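Local coordinates for protein putative short-chain dehydrogenase/reductase (Burkholderia xenovorans, PDB 5IZ4) that binds ADP in a Rossmann-type nucleotide pocket and is probably an NADPH-dependent oxidoreductase of the short-chain dehydrogenase/reductase family, perhaps acting on 3-oxoacyl-[acyl-carrier-protein] substrates, at residues T56-C61 / A66-F71; G76-C81 / M135-V140. One frame throughout, in Å; residues are numbered along the deposited sequence.

How the interactions relate
Interaction 1 (56-61 with 66-71) and interaction 2 (76-81 with 135-140) follow one another along the chain, strand 68-72 of the first leading into helix 78-92 of the second, with centres 21 Å apart. Both are largely buried. Interaction 1 sits at the border of the parallel sheet, where a helix covers an outermost strand of the chain; its partners are close in sequence, and it opens only partly, at Glu58 and Ile70. Interaction 2 pairs two helices from distant parts of the sequence, nearer the centre of the chain and beside a second subunit. A neutral hydroxyl meets a carboxylate in the first, whereas a salt bridge and a shared water accompany sulfur and methyl packing in the second.

Interaction 1. Residues T56-C61 / A66-F71; sequences TVEALC and AQTLIF
Glu58 reaches from helix 51-63 across to Thr68 and Ile70 of strand 68-72, within the beta-alpha-beta unit formed by strand 40-45, this helix and the border strand of the Rossmann sheet. Helix and strand segments run nearly antiparallel, at 167°, their axes 9.0 Å apart. The buried end lies at the turn between them. There the backbone N of Ala66 donates to Cys61 O at 3.0 Å, tying the last part of the helix to the approach of the strand. Cys61 CB meets the methyl CG2 of Thr68 at 3.9 Å, and the cysteine side chain also packs on Ala31 and Ala35 of helix 25-36, which closes this side.

Towards Ile70 the contact is more open to solvent, though Glu58 stays closely applied to the strand. CG of Glu58 stands anti to its backbone N (chi1 176°) and the next bond is also extended, which carries the carboxylate over the strand. Its shaft passes the Thr68 hydroxyl, while OE2 lies 3.4 Å from Ile70 CD1, an apolar methyl that offers the oxygen no hydrogen bond. Ile70 also lines the aliphatic part of the glutamate, its CD1 3.9 Å from Glu58 CB. Beyond it the strand leads towards the nucleotide site; the side chain of Ile70 is about 10 Å from that of the ADP-binding Phe46.

Between the two regions, Thr68 OG1 takes a weak hydrogen bond from Arg62 and donates to Glu58 OE1 at 2.8 Å, reaching that oxygen on its anti side, 22° out of the carboxylate plane.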
loop_
_atom_site.group_PDB
_atom_site.type_symbol
_atom_site.label_atom_id
_atom_site.label_comp_id
_atom_site.label_asym_id
_atom_site.label_seq_id
_atom_site.Cartn_x
_atom_site.Cartn_y
_atom_site.Cartn_z
ATOM N N THR A 56 -11.489 -0.081 -38.430
ATOM C CA THR A 56 -10.632 -1.256 -38.541
ATOM C C THR A 56 -10.807 -2.173 -37.338
ATOM O O THR A 56 -10.889 -3.398 -37.492
ATOM C CB THR A 56 -9.176 -0.822 -38.686
ATOM O OG1 THR A 56 -9.043 -0.005 -39.855
ATOM C CG2 THR A 56 -8.260 -2.034 -38.816
ATOM N N VAL A 57 -10.862 -1.595 -36.133
ATOM C CA VAL A 57 -11.140 -2.387 -34.935
ATOM C C VAL A 57 -12.460 -3.135 -35.088
ATOM O O VAL A 57 -12.551 -4.331 -34.779
ATOM C CB VAL A 57 -11.136 -1.494 -33.677
ATOM C CG1 VAL A 57 -11.599 -2.291 -32.434
ATOM C CG2 VAL A 57 -9.751 -0.907 -33.453
ATOM N N GLU A 58 -13.497 -2.449 -35.584
ATOM C CA GLU A 58 -14.784 -3.113 -35.771
ATOM C C GLU A 58 -14.673 -4.266 -36.754
ATOM O O GLU A 58 -15.232 -5.346 -36.520
ATOM C CB GLU A 58 -15.855 -2.126 -36.242
ATOM C CG GLU A 58 -17.173 -2.835 -36.539
ATOM C CD GLU A 58 -18.303 -1.908 -36.980
ATOM O OE1 GLU A 58 -19.425 -2.062 -36.444
ATOM O OE2 GLU A 58 -18.082 -1.041 -37.858
ATOM N N ALA A 59 -13.959 -4.058 -37.867
ATOM C CA ALA A 59 -13.812 -5.120 -38.856
ATOM C C ALA A 59 -13.134 -6.338 -38.250
ATOM O O ALA A 59 -13.524 -7.479 -38.524
ATOM C CB ALA A 59 -13.022 -4.616 -40.065
ATOM N N LEU A 60 -12.125 -6.114 -37.414
ATOM C CA LEU A 60 -11.436 -7.235 -36.780
ATOM C C LEU A 60 -12.334 -7.952 -35.774
ATOM O O LEU A 60 -12.283 -9.185 -35.658
ATOM C CB LEU A 60 -10.161 -6.737 -36.105
ATOM C CG LEU A 60 -9.073 -6.234 -37.049
ATOM C CD1 LEU A 60 -7.938 -5.632 -36.237
ATOM C CD2 LEU A 60 -8.576 -7.360 -37.937
ATOM N N CYS A 61 -13.146 -7.198 -35.028
ATOM C CA CYS A 61 -14.057 -7.816 -34.066
ATOM C C CYS A 61 -15.130 -8.638 -34.768
ATOM O O CYS A 61 -15.530 -9.703 -34.275
ATOM C CB CYS A 61 -14.702 -6.749 -33.182
ATOM S SG CYS A 61 -13.591 -5.975 -32.017
ATOM N N ALA A 66 -17.955 -11.372 -33.562
ATOM C CA ALA A 66 -18.781 -10.596 -32.645
ATOM C C ALA A 66 -19.749 -9.681 -33.380
ATOM O O ALA A 66 -19.406 -9.078 -34.403
ATOM C CB ALA A 66 -17.910 -9.737 -31.731
ATOM N N GLN A 67 -20.958 -9.559 -32.831
ATOM C CA GLN A 67 -21.804 -8.423 -33.165
ATOM C C GLN A 67 -21.166 -7.139 -32.652
ATOM O O GLN A 67 -20.554 -7.114 -31.580
ATOM C CB GLN A 67 -23.192 -8.590 -32.562
ATOM C CG GLN A 67 -23.984 -9.738 -33.131
ATOM C CD GLN A 67 -25.308 -9.893 -32.426
ATOM O OE1 GLN A 67 -26.204 -9.065 -32.579
ATOM N NE2 GLN A 67 -25.429 -10.943 -31.619
ATOM N N THR A 68 -21.329 -6.057 -33.414
ATOM C CA THR A 68 -20.627 -4.815 -33.123
ATOM C C THR A 68 -21.558 -3.626 -33.297
ATOM O O THR A 68 -22.573 -3.692 -33.999
ATOM C CB THR A 68 -19.414 -4.606 -34.042
ATOM O OG1 THR A 68 -19.851 -4.580 -35.409
ATOM C CG2 THR A 68 -18.384 -5.709 -33.859
ATOM N N LEU A 69 -21.174 -2.525 -32.659
ATOM C CA LEU A 69 -21.665 -1.203 -33.022
ATOM C C LEU A 69 -20.572 -0.215 -32.653
ATOM O O LEU A 69 -19.802 -0.459 -31.727
ATOM C CB LEU A 69 -22.994 -0.857 -32.331
ATOM C CG LEU A 69 -23.140 -0.513 -30.846
ATOM C CD1 LEU A 69 -22.662 0.901 -30.518
ATOM C CD2 LEU A 69 -24.605 -0.659 -30.468
ATOM N N ILE A 70 -20.492 0.889 -33.386
ATOM C CA ILE A 70 -19.546 1.955 -33.073
ATOM C C ILE A 70 -20.342 3.141 -32.570
ATOM O O ILE A 70 -21.336 3.537 -33.194
ATOM C CB ILE A 70 -18.697 2.358 -34.291
ATOM C CG1 ILE A 70 -17.867 1.181 -34.800
ATOM C CG2 ILE A 70 -17.793 3.530 -33.938
ATOM C CD1 ILE A 70 -16.986 1.548 -35.984
ATOM N N PHE A 71 -19.904 3.724 -31.459
ATOM C CA PHE A 71 -20.480 4.983 -31.013
ATOM C C PHE A 71 -19.389 6.038 -30.888
ATOM O O PHE A 71 -18.236 5.729 -30.562
ATOM C CB PHE A 71 -21.243 4.817 -29.678
ATOM C CG PHE A 71 -20.378 4.428 -28.503
ATOM C CD1 PHE A 71 -19.755 5.399 -27.726
ATOM C CD2 PHE A 71 -20.221 3.095 -28.149
ATOM C CE1 PHE A 71 -18.975 5.043 -26.628
ATOM C CE2 PHE A 71 -19.442 2.732 -27.056
ATOM C CZ PHE A 71 -18.823 3.708 -26.292
#

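Interaction 2. Residues G76-C81 / M135-V140; sequences GKDADC and MTRAAV
Asp78 and Arg137 form the charged part of this contact, a salt bridge between the first turn of helix 78-92 and the long helix 118-146. Arg137 NH2 donates to Asp78 OD1 at 3.0 Å, with an N-H...O angle of 161°. The bond leaves the guanidinium at its edge, almost in its plane, yet comes to the carboxylate from above its plane; the two flat groups stand 82° apart, and a single nitrogen meets a single oxygen instead of a paired, coplanar bridge. The bend of the arginine chain at chi3 (63°) turns its head back over the gap towards the aspartate.

Water-mediated bonding reinforces the pair. One water donates to Asp78 OD1 at 2.7 Å and accepts from Arg137 NE, so that OD1 receives two hydrogen bonds and NE and NH2, along one edge of the guanidinium, are both engaged. The remaining nitrogen, NH1, binds the carbonyl oxygens of Ile116 and Phe113 of the second subunit, which links this helix pair to the oligomer interface.

Both helices belong to the Rossmann fold of the short-chain dehydrogenases and lie side by side on one face of the parallel sheet, with Met135 resting on Leu98 and Asn100 of strand 97-100.

Apolar packing centres on Cys81, the residue whose backbone comes nearest the other helix. Its CB touches Met135 SD at 3.9 Å and, on Ala138, the CB at 4.1 Å. The sulfur of Cys81 points to the backbone of Met135, with SG 3.6 Å from the Met135 N. The same cysteine lies close to Val75, which binds ADP, and its carbonyl O is 3.8 Å from the Ala138 methyl CB.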
loop_
_atom_site.group_PDB
_atom_site.type_symbol
_atom_site.label_atom_id
_atom_site.label_comp_id
_atom_site.label_asym_id
_atom_site.label_seq_id
_atom_site.Cartn_x
_atom_site.Cartn_y
_atom_site.Cartn_z
ATOM N N GLY A 76 -15.658 13.367 -21.709
ATOM C CA GLY A 76 -15.717 14.538 -20.856
ATOM C C GLY A 76 -17.060 15.246 -20.878
ATOM O O GLY A 76 -17.344 16.060 -19.991
ATOM N N LYS A 77 -17.889 14.966 -21.882
ATOM C CA LYS A 77 -19.217 15.554 -21.983
ATOM C C LYS A 77 -20.231 14.539 -21.475
ATOM O O LYS A 77 -20.384 13.466 -22.064
ATOM C CB LYS A 77 -19.533 15.958 -23.426
ATOM C CG LYS A 77 -18.607 17.018 -23.975
ATOM C CD LYS A 77 -19.076 17.510 -25.339
ATOM C CE LYS A 77 -18.292 18.727 -25.767
ATOM N NZ LYS A 77 -18.799 19.225 -27.066
ATOM N N ASP A 78 -20.937 14.885 -20.400
ATOM C CA ASP A 78 -21.864 13.923 -19.813
ATOM C C ASP A 78 -22.924 13.481 -20.813
ATOM O O ASP A 78 -23.337 12.317 -20.811
ATOM C CB ASP A 78 -22.533 14.500 -18.573
ATOM C CG ASP A 78 -23.320 13.459 -17.823
ATOM O OD1 ASP A 78 -22.671 12.518 -17.330
ATOM O OD2 ASP A 78 -24.560 13.572 -17.730
ATOM N N ALA A 79 -23.403 14.404 -21.660
ATOM C CA ALA A 79 -24.439 14.042 -22.623
ATOM C C ALA A 79 -23.934 12.994 -23.605
ATOM O O ALA A 79 -24.705 12.146 -24.066
ATOM C CB ALA A 79 -24.929 15.279 -23.384
ATOM N N ASP A 80 -22.649 13.063 -23.967
ATOM C CA ASP A 80 -22.084 12.073 -24.880
ATOM C C ASP A 80 -22.087 10.688 -24.244
ATOM O O ASP A 80 -22.346 9.690 -24.925
ATOM C CB ASP A 80 -20.660 12.466 -25.281
ATOM C CG ASP A 80 -20.623 13.523 -26.385
ATOM O OD1 ASP A 80 -21.634 14.222 -26.587
ATOM O OD2 ASP A 80 -19.570 13.655 -27.047
ATOM N N CYS A 81 -21.806 10.620 -22.938
ATOM C CA CYS A 81 -21.837 9.340 -22.231
ATOM C C CYS A 81 -23.251 8.783 -22.189
ATOM O O CYS A 81 -23.466 7.595 -22.449
ATOM C CB CYS A 81 -21.282 9.501 -20.814
ATOM S SG CYS A 81 -19.569 10.031 -20.717
ATOM N N MET A 135 -18.941 8.125 -17.693
ATOM C CA MET A 135 -19.262 6.933 -18.471
ATOM C C MET A 135 -19.765 5.821 -17.561
ATOM O O MET A 135 -20.773 5.164 -17.854
ATOM C CB MET A 135 -18.027 6.474 -19.249
ATOM C CG MET A 135 -18.335 5.476 -20.340
ATOM S SD MET A 135 -19.363 6.223 -21.634
ATOM C CE MET A 135 -20.141 4.744 -22.277
ATOM N N THR A 136 -19.072 5.608 -16.441
ATOM C CA THR A 136 -19.478 4.582 -15.491
ATOM C C THR A 136 -20.876 4.862 -14.955
ATOM O O THR A 136 -21.739 3.977 -14.955
ATOM C CB THR A 136 -18.473 4.501 -14.345
ATOM O OG1 THR A 136 -17.163 4.212 -14.859
ATOM C CG2 THR A 136 -18.874 3.395 -13.393
ATOM N N ARG A 137 -21.118 6.104 -14.516
ATOM C CA ARG A 137 -22.439 6.488 -14.020
ATOM C C ARG A 137 -23.522 6.236 -15.058
ATOM O O ARG A 137 -24.613 5.753 -14.719
ATOM C CB ARG A 137 -22.450 7.963 -13.606
ATOM C CG ARG A 137 -23.851 8.471 -13.234
ATOM C CD ARG A 137 -23.853 9.921 -12.704
ATOM N NE ARG A 137 -23.397 10.893 -13.702
ATOM C CZ ARG A 137 -23.108 12.160 -13.435
ATOM N NH1 ARG A 137 -23.242 12.630 -12.198
ATOM N NH2 ARG A 137 -22.695 12.969 -14.411
ATOM N N ALA A 138 -23.257 6.580 -16.325
ATOM C CA ALA A 138 -24.271 6.397 -17.359
ATOM C C ALA A 138 -24.625 4.926 -17.549
ATOM O O ALA A 138 -25.789 4.597 -17.817
ATOM C CB ALA A 138 -23.797 7.005 -18.683
ATOM N N ALA A 139 -23.649 4.034 -17.375
ATOM C CA ALA A 139 -23.814 2.600 -17.572
ATOM C C ALA A 139 -24.350 1.869 -16.349
ATOM O O ALA A 139 -24.800 0.724 -16.489
ATOM C CB ALA A 139 -22.474 1.964 -17.966
ATOM N N VAL A 140 -24.326 2.504 -15.173
ATOM C CA VAL A 140 -24.671 1.794 -13.932
ATOM C C VAL A 140 -26.069 1.187 -13.969
ATOM O O VAL A 140 -26.218 0.017 -13.564
ATOM C CB VAL A 140 -24.461 2.727 -12.722
ATOM C CG1 VAL A 140 -25.360 2.322 -11.563
ATOM C CG2 VAL A 140 -22.997 2.737 -12.294
HETATM O O HOH W 1 -23.337 10.032 -16.555
#